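Deoxycytidylate deaminase (Cyanophage S-TIM5, PDB 4P9E) probably catalyses the zinc-dependent hydrolytic deamination of dCMP to dUMP, and binds dTTP as its allosteric inhibitor. Local coordinates at residues 70-75 against 89-94; 103-108 against 126-131. All blocks are in the same frame, centred on the assembly; numbering follows the deposited sequence.

Contact 1 (70-75 against 89-94). With ZN (zinc ion), chain B.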
loop_
_atom_site.group_PDB
_atom_site.type_symbol
_atom_site.label_atom_id
_atom_site.label_comp_id
_atom_site.label_asym_id
_atom_site.label_seq_id
_atom_site.Cartn_x
_atom_site.Cartn_y
_atom_site.Cartn_z
ATOM N N HIS A 70 13.742 21.273 6.790
ATOM C CA HIS A 70 12.917 21.543 7.946
ATOM C C HIS A 70 12.306 20.231 8.401
ATOM O O HIS A 70 12.225 19.279 7.630
ATOM C CB HIS A 70 11.834 22.546 7.593
ATOM C CG HIS A 70 12.370 23.884 7.198
ATOM N ND1 HIS A 70 11.566 24.891 6.713
ATOM C CD2 HIS A 70 13.625 24.383 7.225
ATOM C CE1 HIS A 70 12.310 25.951 6.443
ATOM N NE2 HIS A 70 13.558 25.669 6.749
ATOM N N ALA A 71 11.892 20.185 9.659
ATOM C CA ALA A 71 11.275 19.003 10.239
ATOM C C ALA A 71 10.084 18.531 9.403
ATOM O O ALA A 71 9.861 17.332 9.238
ATOM C CB ALA A 71 10.829 19.307 11.661
ATOM N N GLU A 72 9.325 19.488 8.878
ATOM C CA GLU A 72 8.126 19.186 8.116
ATOM C C GLU A 72 8.506 18.579 6.771
ATOM O O GLU A 72 7.877 17.633 6.318
ATOM C CB GLU A 72 7.260 20.446 7.921
ATOM C CG GLU A 72 6.855 21.198 9.200
ATOM C CD GLU A 72 7.881 22.249 9.638
ATOM O OE1 GLU A 72 9.109 21.995 9.544
ATOM O OE2 GLU A 72 7.450 23.333 10.093
ATOM N N GLN A 73 9.534 19.124 6.130
ATOM C CA GLN A 73 10.117 18.504 4.944
ATOM C C GLN A 73 10.570 17.038 5.144
ATOM O O GLN A 73 10.315 16.182 4.297
ATOM C CB GLN A 73 11.254 19.364 4.411
ATOM C CG GLN A 73 10.739 20.579 3.685
ATOM C CD GLN A 73 11.771 21.687 3.530
ATOM O OE1 GLN A 73 12.938 21.530 3.881
ATOM N NE2 GLN A 73 11.325 22.832 3.014
ATOM N N ASN A 74 11.214 16.756 6.270
ATOM C CA ASN A 74 11.584 15.384 6.604
ATOM C C ASN A 74 10.400 14.425 6.785
ATOM O O ASN A 74 10.385 13.320 6.224
ATOM C CB ASN A 74 12.487 15.352 7.827
ATOM C CG ASN A 74 13.943 15.428 7.459
ATOM O OD1 ASN A 74 14.366 14.851 6.456
ATOM N ND2 ASN A 74 14.724 16.141 8.260
ATOM N N ALA A 75 9.416 14.846 7.563
ATOM C CA ALA A 75 8.213 14.059 7.735
ATOM C C ALA A 75 7.541 13.772 6.382
ATOM O O ALA A 75 7.245 12.622 6.048
ATOM C CB ALA A 75 7.248 14.767 8.695
ATOM N N SER A 89 -4.311 13.375 7.228
ATOM C CA SER A 89 -3.559 13.288 8.465
ATOM C C SER A 89 -3.480 14.641 9.151
ATOM O O SER A 89 -3.947 15.653 8.618
ATOM C CB SER A 89 -2.143 12.811 8.182
ATOM O OG SER A 89 -1.421 13.823 7.505
ATOM N N GLU A 90 -2.874 14.645 10.331
ATOM C CA GLU A 90 -2.593 15.877 11.052
ATOM C C GLU A 90 -1.121 15.999 11.373
ATOM O O GLU A 90 -0.441 15.013 11.627
ATOM C CB GLU A 90 -3.374 15.914 12.343
ATOM C CG GLU A 90 -4.702 15.216 12.221
ATOM C CD GLU A 90 -5.682 15.694 13.240
ATOM O OE1 GLU A 90 -5.679 15.158 14.366
ATOM O OE2 GLU A 90 -6.437 16.621 12.906
ATOM N N LEU A 91 -0.636 17.225 11.368
ATOM C CA LEU A 91 0.749 17.486 11.666
ATOM C C LEU A 91 0.908 18.091 13.064
ATOM O O LEU A 91 0.333 19.135 13.342
ATOM C CB LEU A 91 1.258 18.468 10.634
ATOM C CG LEU A 91 2.738 18.783 10.718
ATOM C CD1 LEU A 91 3.534 17.498 10.543
ATOM C CD2 LEU A 91 3.063 19.793 9.646
ATOM N N PHE A 92 1.662 17.439 13.948
ATOM C CA PHE A 92 2.085 18.090 15.190
ATOM C C PHE A 92 3.509 18.580 15.033
ATOM O O PHE A 92 4.431 17.796 14.873
ATOM C CB PHE A 92 2.026 17.159 16.390
ATOM C CG PHE A 92 0.647 16.785 16.788
ATOM C CD1 PHE A 92 0.046 17.381 17.879
ATOM C CD2 PHE A 92 -0.066 15.841 16.070
ATOM C CE1 PHE A 92 -1.235 17.031 18.240
ATOM C CE2 PHE A 92 -1.344 15.504 16.435
ATOM C CZ PHE A 92 -1.925 16.096 17.514
ATOM N N CYS A 93 3.696 19.885 15.085
ATOM C CA CYS A 93 5.030 20.416 15.002
ATOM C C CYS A 93 5.362 21.257 16.256
ATOM O O CYS A 93 4.471 21.834 16.875
ATOM C CB CYS A 93 5.173 21.214 13.701
ATOM S SG CYS A 93 6.899 21.511 13.212
ATOM N N THR A 94 6.626 21.290 16.659
ATOM C CA THR A 94 7.035 22.197 17.728
ATOM C C THR A 94 6.883 23.653 17.305
ATOM O O THR A 94 6.613 24.512 18.125
ATOM C CB THR A 94 8.496 21.972 18.180
ATOM O OG1 THR A 94 9.372 22.024 17.051
ATOM C CG2 THR A 94 8.651 20.635 18.874
HETATM ZN ZN ZN B . 9.638 25.267 6.821
HETATM O O HOH W 1 9.049 25.167 9.196
#
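Glu72 lies against Cys93 and Leu91, one side chain of the helix meeting two of the strand. Its carboxylate borders the sulfur, with Glu72 OE2 3.7 Å from Cys93 SG, a van der Waals contact. Nearer the backbone of Glu72, its CG methylene meets one methyl branch of Leu91, CG to CD2 at 4.1 Å, and the two side chains cross at about a right angle. Both strand residues point toward the helix; in Cys93, with SG anti to the backbone N (chi1 -162°), the sulfur is carried out toward the Glu72 carboxylate.

The bend in Glu72 at chi2 (88°) turns the carboxylate toward the zinc site. There Glu72 OE2 accepts a 2.6 Å hydrogen bond from a water, which in turn is bound to the zinc ion. His70 ND1 binds the metal at 2.0 Å, and Cys98 and Cys101 supply the other protein ligands.

Behind this first shell, His70 occupies the N-cap of helix 71-80. Its backbone N donates to Gln73 OE1 at 3.0 Å, with an N-H...O angle of 163°; the donor sits above the plane of the amide. This is one half of a capping box, and it ties the start of the helix to the ligand-bearing residue. Pro97 and Cys101 also touch Glu72, while Phe92 faces the other way, toward Tyr12 of helix 6-20.

The His-Ala-Glu start of a helix, joined by a Pro-Cys-x-x-Cys segment after the neighbouring strand, is the zinc signature of the cytidine deaminase fold; Glu72 is the predicted proton donor.

Contact 2 (103-108 against 126-131)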
loop_
_atom_site.group_PDB
_atom_site.type_symbol
_atom_site.label_atom_id
_atom_site.label_comp_id
_atom_site.label_asym_id
_atom_site.label_seq_id
_atom_site.Cartn_x
_atom_site.Cartn_y
_atom_site.Cartn_z
ATOM N N LYS A 103 2.972 25.601 1.943
ATOM C CA LYS A 103 2.501 25.268 0.598
ATOM C C LYS A 103 2.319 23.774 0.442
ATOM O O LYS A 103 1.377 23.305 -0.206
ATOM C CB LYS A 103 3.539 25.638 -0.462
ATOM C CG LYS A 103 3.965 27.066 -0.565
ATOM C CD LYS A 103 5.013 27.234 -1.689
ATOM C CE LYS A 103 6.234 26.348 -1.507
ATOM N NZ LYS A 103 7.409 26.871 -2.254
ATOM N N MET A 104 3.274 23.035 0.996
ATOM C CA MET A 104 3.373 21.608 0.746
ATOM C C MET A 104 2.407 20.842 1.622
ATOM O O MET A 104 1.739 19.902 1.172
ATOM C CB MET A 104 4.801 21.132 0.969
ATOM C CG MET A 104 5.784 21.721 -0.030
ATOM S SD MET A 104 7.298 20.752 -0.167
ATOM C CE MET A 104 8.253 21.425 1.180
ATOM N N ILE A 105 2.344 21.270 2.874
ATOM C CA ILE A 105 1.380 20.770 3.827
ATOM C C ILE A 105 -0.045 20.898 3.272
ATOM O O ILE A 105 -0.833 19.952 3.350
ATOM C CB ILE A 105 1.538 21.525 5.155
ATOM C CG1 ILE A 105 2.916 21.247 5.741
ATOM C CG2 ILE A 105 0.470 21.146 6.148
ATOM C CD1 ILE A 105 3.335 22.230 6.801
ATOM N N ALA A 106 -0.376 22.048 2.690
ATOM C CA ALA A 106 -1.734 22.255 2.174
ATOM C C ALA A 106 -2.017 21.384 0.960
ATOM O O ALA A 106 -3.087 20.774 0.836
ATOM C CB ALA A 106 -1.960 23.700 1.832
ATOM N N GLN A 107 -1.051 21.342 0.055
ATOM C CA GLN A 107 -1.169 20.542 -1.142
ATOM C C GLN A 107 -1.186 19.039 -0.816
ATOM O O GLN A 107 -1.707 18.229 -1.586
ATOM C CB GLN A 107 -0.031 20.885 -2.096
ATOM C CG GLN A 107 -0.278 20.473 -3.529
ATOM C CD GLN A 107 -1.302 21.343 -4.237
ATOM O OE1 GLN A 107 -2.487 21.311 -3.918
ATOM N NE2 GLN A 107 -0.847 22.115 -5.216
ATOM N N ALA A 108 -0.639 18.673 0.342
ATOM C CA ALA A 108 -0.563 17.273 0.753
ATOM C C ALA A 108 -1.873 16.748 1.330
ATOM O O ALA A 108 -2.022 15.556 1.574
ATOM C CB ALA A 108 0.565 17.085 1.752
ATOM N N ASP A 126 -1.279 31.993 8.116
ATOM C CA ASP A 126 -2.486 32.516 7.486
ATOM C C ASP A 126 -2.717 31.855 6.126
ATOM O O ASP A 126 -3.858 31.637 5.706
ATOM C CB ASP A 126 -2.478 34.052 7.407
ATOM C CG ASP A 126 -1.602 34.582 6.292
ATOM O OD1 ASP A 126 -0.548 33.963 6.042
ATOM O OD2 ASP A 126 -1.963 35.611 5.665
ATOM N N VAL A 127 -1.633 31.493 5.454
ATOM C CA VAL A 127 -1.782 30.788 4.198
ATOM C C VAL A 127 -2.391 29.405 4.383
ATOM O O VAL A 127 -3.286 29.017 3.634
ATOM C CB VAL A 127 -0.474 30.738 3.417
ATOM C CG1 VAL A 127 -0.327 29.409 2.699
ATOM C CG2 VAL A 127 -0.456 31.895 2.426
ATOM N N LEU A 128 -1.926 28.675 5.389
ATOM C CA LEU A 128 -2.530 27.394 5.717
ATOM C C LEU A 128 -4.042 27.567 5.888
ATOM O O LEU A 128 -4.834 26.710 5.479
ATOM C CB LEU A 128 -1.913 26.816 6.995
ATOM C CG LEU A 128 -0.492 26.237 6.988
ATOM C CD1 LEU A 128 0.092 26.264 8.378
ATOM C CD2 LEU A 128 -0.457 24.812 6.474
ATOM N N GLN A 129 -4.442 28.693 6.467
ATOM C CA GLN A 129 -5.852 28.907 6.761
ATOM C C GLN A 129 -6.621 29.316 5.522
ATOM O O GLN A 129 -7.745 28.849 5.292
ATOM C CB GLN A 129 -6.025 29.896 7.907
ATOM C CG GLN A 129 -5.804 29.215 9.255
ATOM C CD GLN A 129 -6.117 30.098 10.449
ATOM O OE1 GLN A 129 -6.805 29.670 11.382
ATOM N NE2 GLN A 129 -5.601 31.325 10.437
ATOM N N GLN A 130 -5.992 30.168 4.719
ATOM C CA GLN A 130 -6.507 30.517 3.401
ATOM C C GLN A 130 -6.819 29.253 2.628
ATOM O O GLN A 130 -7.879 29.133 2.012
ATOM C CB GLN A 130 -5.473 31.313 2.609
ATOM C CG GLN A 130 -5.278 32.755 3.035
ATOM C CD GLN A 130 -4.318 33.486 2.105
ATOM O OE1 GLN A 130 -4.277 33.214 0.902
ATOM N NE2 GLN A 130 -3.527 34.405 2.663
ATOM N N LEU A 131 -5.885 28.302 2.695
ATOM C CA LEU A 131 -5.946 27.074 1.901
ATOM C C LEU A 131 -6.769 25.948 2.523
ATOM O O LEU A 131 -6.834 24.854 1.966
ATOM C CB LEU A 131 -4.532 26.585 1.576
ATOM C CG LEU A 131 -3.763 27.506 0.628
ATOM C CD1 LEU A 131 -2.337 27.033 0.414
ATOM C CD2 LEU A 131 -4.498 27.616 -0.693
#
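Ala106 meets Leu131, and its chain neighbour Ile105 meets Leu128. Both pairs are purely apolar. The methyl of Ala106 sits against Leu131, its CB 3.6 Å from Leu131 CD1 and 3.9 Å from Leu131 CB, so the leucine lies along it with both its root and one branch tip. In the second pair the branch methyls touch, Ile105 CG2 to Leu128 CD2 at 3.8 Å. Ile105 holds CG2 anti to the backbone N, and this branch faces the leucine while CG1 leaves on another course. The CB of Leu128 leaves alongside helix 99-107, but the end of the side chain comes nearer to Ile105.

The small side chain of Ala106 is consistent with the close approach of the backbones here: the CA atoms of Ala106 and Leu128 are the closest between the two segments. Within each segment the polar backbone is engaged in helical bonds, such as Gln107 N to Lys103 O and Leu131 N to Val127 O.

Leu128 also reaches Pro97 and Val135, the latter on strand 134-137, and Ile105 packs on Val110. Helices 99-107 and 123-130 thus lie side by side over the sheet, with Phe67 and Phe52 of the second subunit packing on Val127 and Leu131.

Helix 99-107 joins the two contacts, whose centres are 13 Å apart. It follows strand 90-93 in the chain and packs on both parts of contact 1: Ile105 CD1 lies 3.8 Å from Leu91 CD2, and Met104 CE 3.6 Å from Gln73 CG. Contact 1 holds one zinc ligand, His70, and Glu72, the predicted proton donor. Contact 2 lies further out, but the side chain of Ile105 is about 7 Å from the zinc ion. Across the subunit interface, Asn74 of contact 1 forms a weak hydrogen bond with Gln107 of the second subunit; both residues bind dCMP and dTTP in ligand-bound forms of this enzyme.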